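Side-chain contacts in metallo-beta-lactamase family protein (Thermus thermophilus, PDB 2ZO4), which binds two zinc ions and is probably a hydrolase of the metallo-beta-lactamase superfamily: residues 297-300 with 301-304; 207-210 with 211-214. One frame throughout, in Å; residues are numbered along the deposited sequence.

Contact 1 of 2, residues 297-300 with 301-304; sequences EYLR and EEGA
E302 sets its carboxylate obliquely against the ring of Y298, one turn earlier, where helix 286-301 runs out. OE2 of E302 lies 3.3 Å from CE2 of Y298, the ring and carboxylate planes standing 51° apart. E302 keeps CG beside its backbone N (chi1 -70°) and then runs out extended, which brings the acid to the tyrosine while the amide N of E302 bonds to Y298 O at 3.2 Å. E301 turns another way: a bend at chi2 (-85°) carries OE1 to a water at 2.7 Å that also donates to Y298 O. Y298 O therefore accepts from both an amide and a water, and this water sits over one face of the tyrosine ring, towards its rim. L299 supplies the apolar side, with CD2 4.4 Å from CB of A304; L255, L258 and L259 of helix 240-261 and V305 also pack on it. After E302 the backbone closes in a Schellman motif: G303, at positive phi, bonds through N to R300 O at 2.9 Å, and A304 N makes a weak bond to L299 O. Within the last turn, R300 pairs with E297, NE to OE2 and NH2 to OE1, both at 2.8 Å, and Y314 OH also bonds to E297 OE2. R300 probably offsets the charge of E297, to which R307 makes a long, weak ion pair, whereas the carboxylates of E301 and E302 lie near the negative end of the helix dipole, probably an unfavourable setting.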
loop_
_atom_site.group_PDB
_atom_site.type_symbol
_atom_site.label_atom_id
_atom_site.label_comp_id
_atom_site.label_asym_id
_atom_site.label_seq_id
_atom_site.Cartn_x
_atom_site.Cartn_y
_atom_site.Cartn_z
ATOM N N GLU A 297 16.846 -2.936 -8.963
ATOM C CA GLU A 297 17.465 -3.753 -7.918
ATOM C C GLU A 297 17.062 -5.224 -8.015
ATOM O O GLU A 297 17.818 -6.113 -7.612
ATOM C CB GLU A 297 17.191 -3.170 -6.526
ATOM C CG GLU A 297 18.045 -1.930 -6.213
ATOM C CD GLU A 297 19.549 -2.213 -6.266
ATOM O OE1 GLU A 297 20.079 -2.808 -5.308
ATOM O OE2 GLU A 297 20.204 -1.837 -7.260
ATOM N N TYR A 298 15.877 -5.469 -8.569
ATOM C CA TYR A 298 15.436 -6.817 -8.903
ATOM C C TYR A 298 16.325 -7.406 -10.005
ATOM O O TYR A 298 16.769 -8.555 -9.911
ATOM C CB TYR A 298 13.972 -6.788 -9.353
ATOM C CG TYR A 298 13.381 -8.143 -9.671
ATOM C CD1 TYR A 298 12.738 -8.890 -8.687
ATOM C CD2 TYR A 298 13.447 -8.669 -10.962
ATOM C CE1 TYR A 298 12.192 -10.127 -8.973
ATOM C CE2 TYR A 298 12.899 -9.912 -11.261
ATOM C CZ TYR A 298 12.273 -10.631 -10.264
ATOM O OH TYR A 298 11.723 -11.854 -10.553
ATOM N N LEU A 299 16.580 -6.605 -11.038
ATOM C CA LEU A 299 17.424 -7.016 -12.159
ATOM C C LEU A 299 18.879 -7.215 -11.745
ATOM O O LEU A 299 19.550 -8.121 -12.246
ATOM C CB LEU A 299 17.340 -6.002 -13.304
ATOM C CG LEU A 299 16.019 -5.926 -14.082
ATOM C CD1 LEU A 299 16.045 -4.776 -15.071
ATOM C CD2 LEU A 299 15.706 -7.238 -14.793
ATOM N N ARG A 300 19.354 -6.369 -10.830
ATOM C CA ARG A 300 20.729 -6.439 -10.346
ATOM C C ARG A 300 20.953 -7.693 -9.517
ATOM O O ARG A 300 21.997 -8.338 -9.635
ATOM C CB ARG A 300 21.100 -5.182 -9.546
ATOM C CG ARG A 300 22.610 -4.990 -9.380
ATOM C CD ARG A 300 22.973 -3.620 -8.819
ATOM N NE ARG A 300 22.551 -3.432 -7.431
ATOM C CZ ARG A 300 23.190 -3.922 -6.369
ATOM N NH1 ARG A 300 24.292 -4.657 -6.514
ATOM N NH2 ARG A 300 22.719 -3.687 -5.152
ATOM N N GLU A 301 19.965 -8.043 -8.698
ATOM C CA GLU A 301 20.025 -9.254 -7.878
ATOM C C GLU A 301 20.095 -10.504 -8.754
ATOM O O GLU A 301 20.790 -11.461 -8.421
ATOM C CB GLU A 301 18.838 -9.320 -6.909
ATOM C CG GLU A 301 18.987 -10.349 -5.779
ATOM C CD GLU A 301 18.564 -11.757 -6.186
ATOM O OE1 GLU A 301 17.785 -11.905 -7.153
ATOM O OE2 GLU A 301 19.002 -12.725 -5.528
ATOM N N GLU A 302 19.381 -10.481 -9.875
ATOM C CA GLU A 302 19.436 -11.568 -10.855
ATOM C C GLU A 302 20.736 -11.568 -11.665
ATOM O O GLU A 302 21.032 -12.536 -12.366
ATOM C CB GLU A 302 18.238 -11.498 -11.803
ATOM C CG GLU A 302 16.914 -11.853 -11.150
ATOM C CD GLU A 302 15.772 -11.958 -12.143
ATOM O OE1 GLU A 302 15.878 -11.402 -13.257
ATOM O OE2 GLU A 302 14.757 -12.598 -11.802
ATOM N N GLY A 303 21.501 -10.482 -11.574
ATOM C CA GLY A 303 22.761 -10.361 -12.308
ATOM C C GLY A 303 22.620 -9.784 -13.707
ATOM O O GLY A 303 23.617 -9.577 -14.397
ATOM N N ALA A 304 21.383 -9.516 -14.123
ATOM C CA ALA A 304 21.093 -9.009 -15.466
ATOM C C ALA A 304 21.625 -7.595 -15.691
ATOM O O ALA A 304 21.964 -7.230 -16.817
ATOM C CB ALA A 304 19.593 -9.066 -15.744
HETATM O O HOH W 1 15.660 -10.555 -8.029
#

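Contact 2 of 2, residues 207-210 with 211-214; sequences RENP and LKDF
R207 reaches over the first turn of helix 210-222 and holds D213 in a two-pronged salt bridge. NE meets OD2 of D213 at 2.7 Å and NH2 meets OD1 of D213 at 3.1 Å, both bonds almost straight and close to the guanidinium plane. The carboxylate is turned 38° from that plane, and NE comes to OD2 from above the carboxylate plane. A bend at chi3 of R207 (63°) turns the edge bearing NE and NH2 to the carboxylate; the arginine chain lies roughly perpendicular to the aspartate. OD2 of D213 also accepts from a water at 2.8 Å, which in turn accepts from N209 N. N209 holds the N-cap position, and its carbonyl receives the amide of D213 (N to O 3.2 Å) in the carbonyl plane. Its side-chain amide reaches the helix through another water: OD1 of N209 accepts from it at 2.6 Å, and L211 N donates to it at 3.0 Å. CG of N209, meanwhile, packs 3.6 Å from CB of K212. P210 opens the first turn, and its carbonyl receives the amide of F214. Farther out, E94 makes a salt bridge to R207 NH1 and D173 accepts from R207 N, while P169 packs on D213. The side chain of F214 comes within about 4 Å of that of the zinc ligand H171 at the nearest atoms. The salt bridges of R207, through NE and NH2 to D213 and through NH1 to E94, probably fix the guanidinium, and the positive end of the helix dipole would probably add to the stabilisation of the D213 carboxylate.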
loop_
_atom_site.group_PDB
_atom_site.type_symbol
_atom_site.label_atom_id
_atom_site.label_comp_id
_atom_site.label_asym_id
_atom_site.label_seq_id
_atom_site.Cartn_x
_atom_site.Cartn_y
_atom_site.Cartn_z
ATOM N N ARG A 207 12.214 -3.415 2.690
ATOM C CA ARG A 207 12.917 -4.703 2.575
ATOM C C ARG A 207 13.818 -4.715 1.332
ATOM O O ARG A 207 13.660 -3.876 0.443
ATOM C CB ARG A 207 11.906 -5.856 2.512
ATOM C CG ARG A 207 11.181 -6.144 3.834
ATOM C CD ARG A 207 9.808 -6.791 3.619
ATOM N NE ARG A 207 9.887 -8.099 2.962
ATOM C CZ ARG A 207 10.101 -9.255 3.587
ATOM N NH1 ARG A 207 10.262 -9.287 4.904
ATOM N NH2 ARG A 207 10.156 -10.384 2.893
ATOM N N GLU A 208 14.747 -5.669 1.272
ATOM C CA GLU A 208 15.811 -5.676 0.256
ATOM C C GLU A 208 15.342 -5.732 -1.208
ATOM O O GLU A 208 15.830 -4.979 -2.054
ATOM C CB GLU A 208 16.805 -6.810 0.536
ATOM N N ASN A 209 14.401 -6.622 -1.503
ATOM C CA ASN A 209 13.950 -6.828 -2.880
ATOM C C ASN A 209 12.420 -6.740 -2.965
ATOM O O ASN A 209 11.745 -7.770 -3.098
ATOM C CB ASN A 209 14.472 -8.181 -3.398
ATOM C CG ASN A 209 14.488 -8.279 -4.919
ATOM O OD1 ASN A 209 13.897 -7.459 -5.621
ATOM N ND2 ASN A 209 15.150 -9.311 -5.433
ATOM N N PRO A 210 11.867 -5.507 -2.881
ATOM C CA PRO A 210 10.408 -5.321 -2.834
ATOM C C PRO A 210 9.628 -5.926 -4.000
ATOM O O PRO A 210 8.521 -6.422 -3.784
ATOM C CB PRO A 210 10.241 -3.789 -2.813
ATOM C CG PRO A 210 11.538 -3.249 -3.298
ATOM C CD PRO A 210 12.569 -4.212 -2.812
ATOM N N LEU A 211 10.186 -5.887 -5.213
ATOM C CA LEU A 211 9.508 -6.462 -6.388
ATOM C C LEU A 211 9.373 -7.984 -6.289
ATOM O O LEU A 211 8.353 -8.548 -6.683
ATOM C CB LEU A 211 10.205 -6.072 -7.701
ATOM C CG LEU A 211 9.550 -6.569 -9.002
ATOM C CD1 LEU A 211 8.100 -6.092 -9.117
ATOM C CD2 LEU A 211 10.337 -6.158 -10.235
ATOM N N LYS A 212 10.406 -8.636 -5.762
ATOM C CA LYS A 212 10.379 -10.084 -5.531
ATOM C C LYS A 212 9.282 -10.463 -4.532
ATOM O O LYS A 212 8.566 -11.436 -4.743
ATOM C CB LYS A 212 11.747 -10.589 -5.053
ATOM C CG LYS A 212 11.865 -12.120 -4.989
ATOM C CD LYS A 212 13.314 -12.566 -4.821
ATOM C CE LYS A 212 13.400 -14.084 -4.693
ATOM N NZ LYS A 212 14.817 -14.552 -4.614
ATOM N N ASP A 213 9.162 -9.690 -3.453
ATOM C CA ASP A 213 8.052 -9.821 -2.500
ATOM C C ASP A 213 6.698 -9.646 -3.184
ATOM O O ASP A 213 5.769 -10.406 -2.932
ATOM C CB ASP A 213 8.153 -8.762 -1.397
ATOM C CG ASP A 213 9.216 -9.072 -0.364
ATOM O OD1 ASP A 213 9.532 -10.262 -0.134
ATOM O OD2 ASP A 213 9.725 -8.104 0.237
ATOM N N PHE A 214 6.601 -8.620 -4.030
ATOM C CA PHE A 214 5.349 -8.259 -4.694
ATOM C C PHE A 214 4.859 -9.370 -5.602
ATOM O O PHE A 214 3.675 -9.693 -5.607
ATOM C CB PHE A 214 5.501 -6.959 -5.491
ATOM C CG PHE A 214 4.215 -6.466 -6.100
ATOM C CD1 PHE A 214 3.251 -5.835 -5.311
ATOM C CD2 PHE A 214 3.969 -6.622 -7.463
ATOM C CE1 PHE A 214 2.053 -5.377 -5.874
ATOM C CE2 PHE A 214 2.776 -6.169 -8.033
ATOM C CZ PHE A 214 1.816 -5.551 -7.235
HETATM O O HOH W 2 13.005 -5.090 -5.956
HETATM O O HOH W 3 12.521 -8.472 0.337
#

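How the contacts relate
From the N terminus, contact 2 comes first, where the loop after strand 185-189 turns into helix 210-222 within the metallo-beta-lactamase region. Contact 1 follows far along the chain, where helix 286-301 of the C-terminal region gives way to the turn before strand 305-308. Both are local and lie in series, neither nested nor crossed, one at the start of a helix and the other at the end of another. In space they meet: Y298 packs on N209, L211 and K212, its CG 3.7 Å from CD2 of L211, and E301 rests on N209. L255 of helix 240-261 touches both L211 and Y298, joining the two regions.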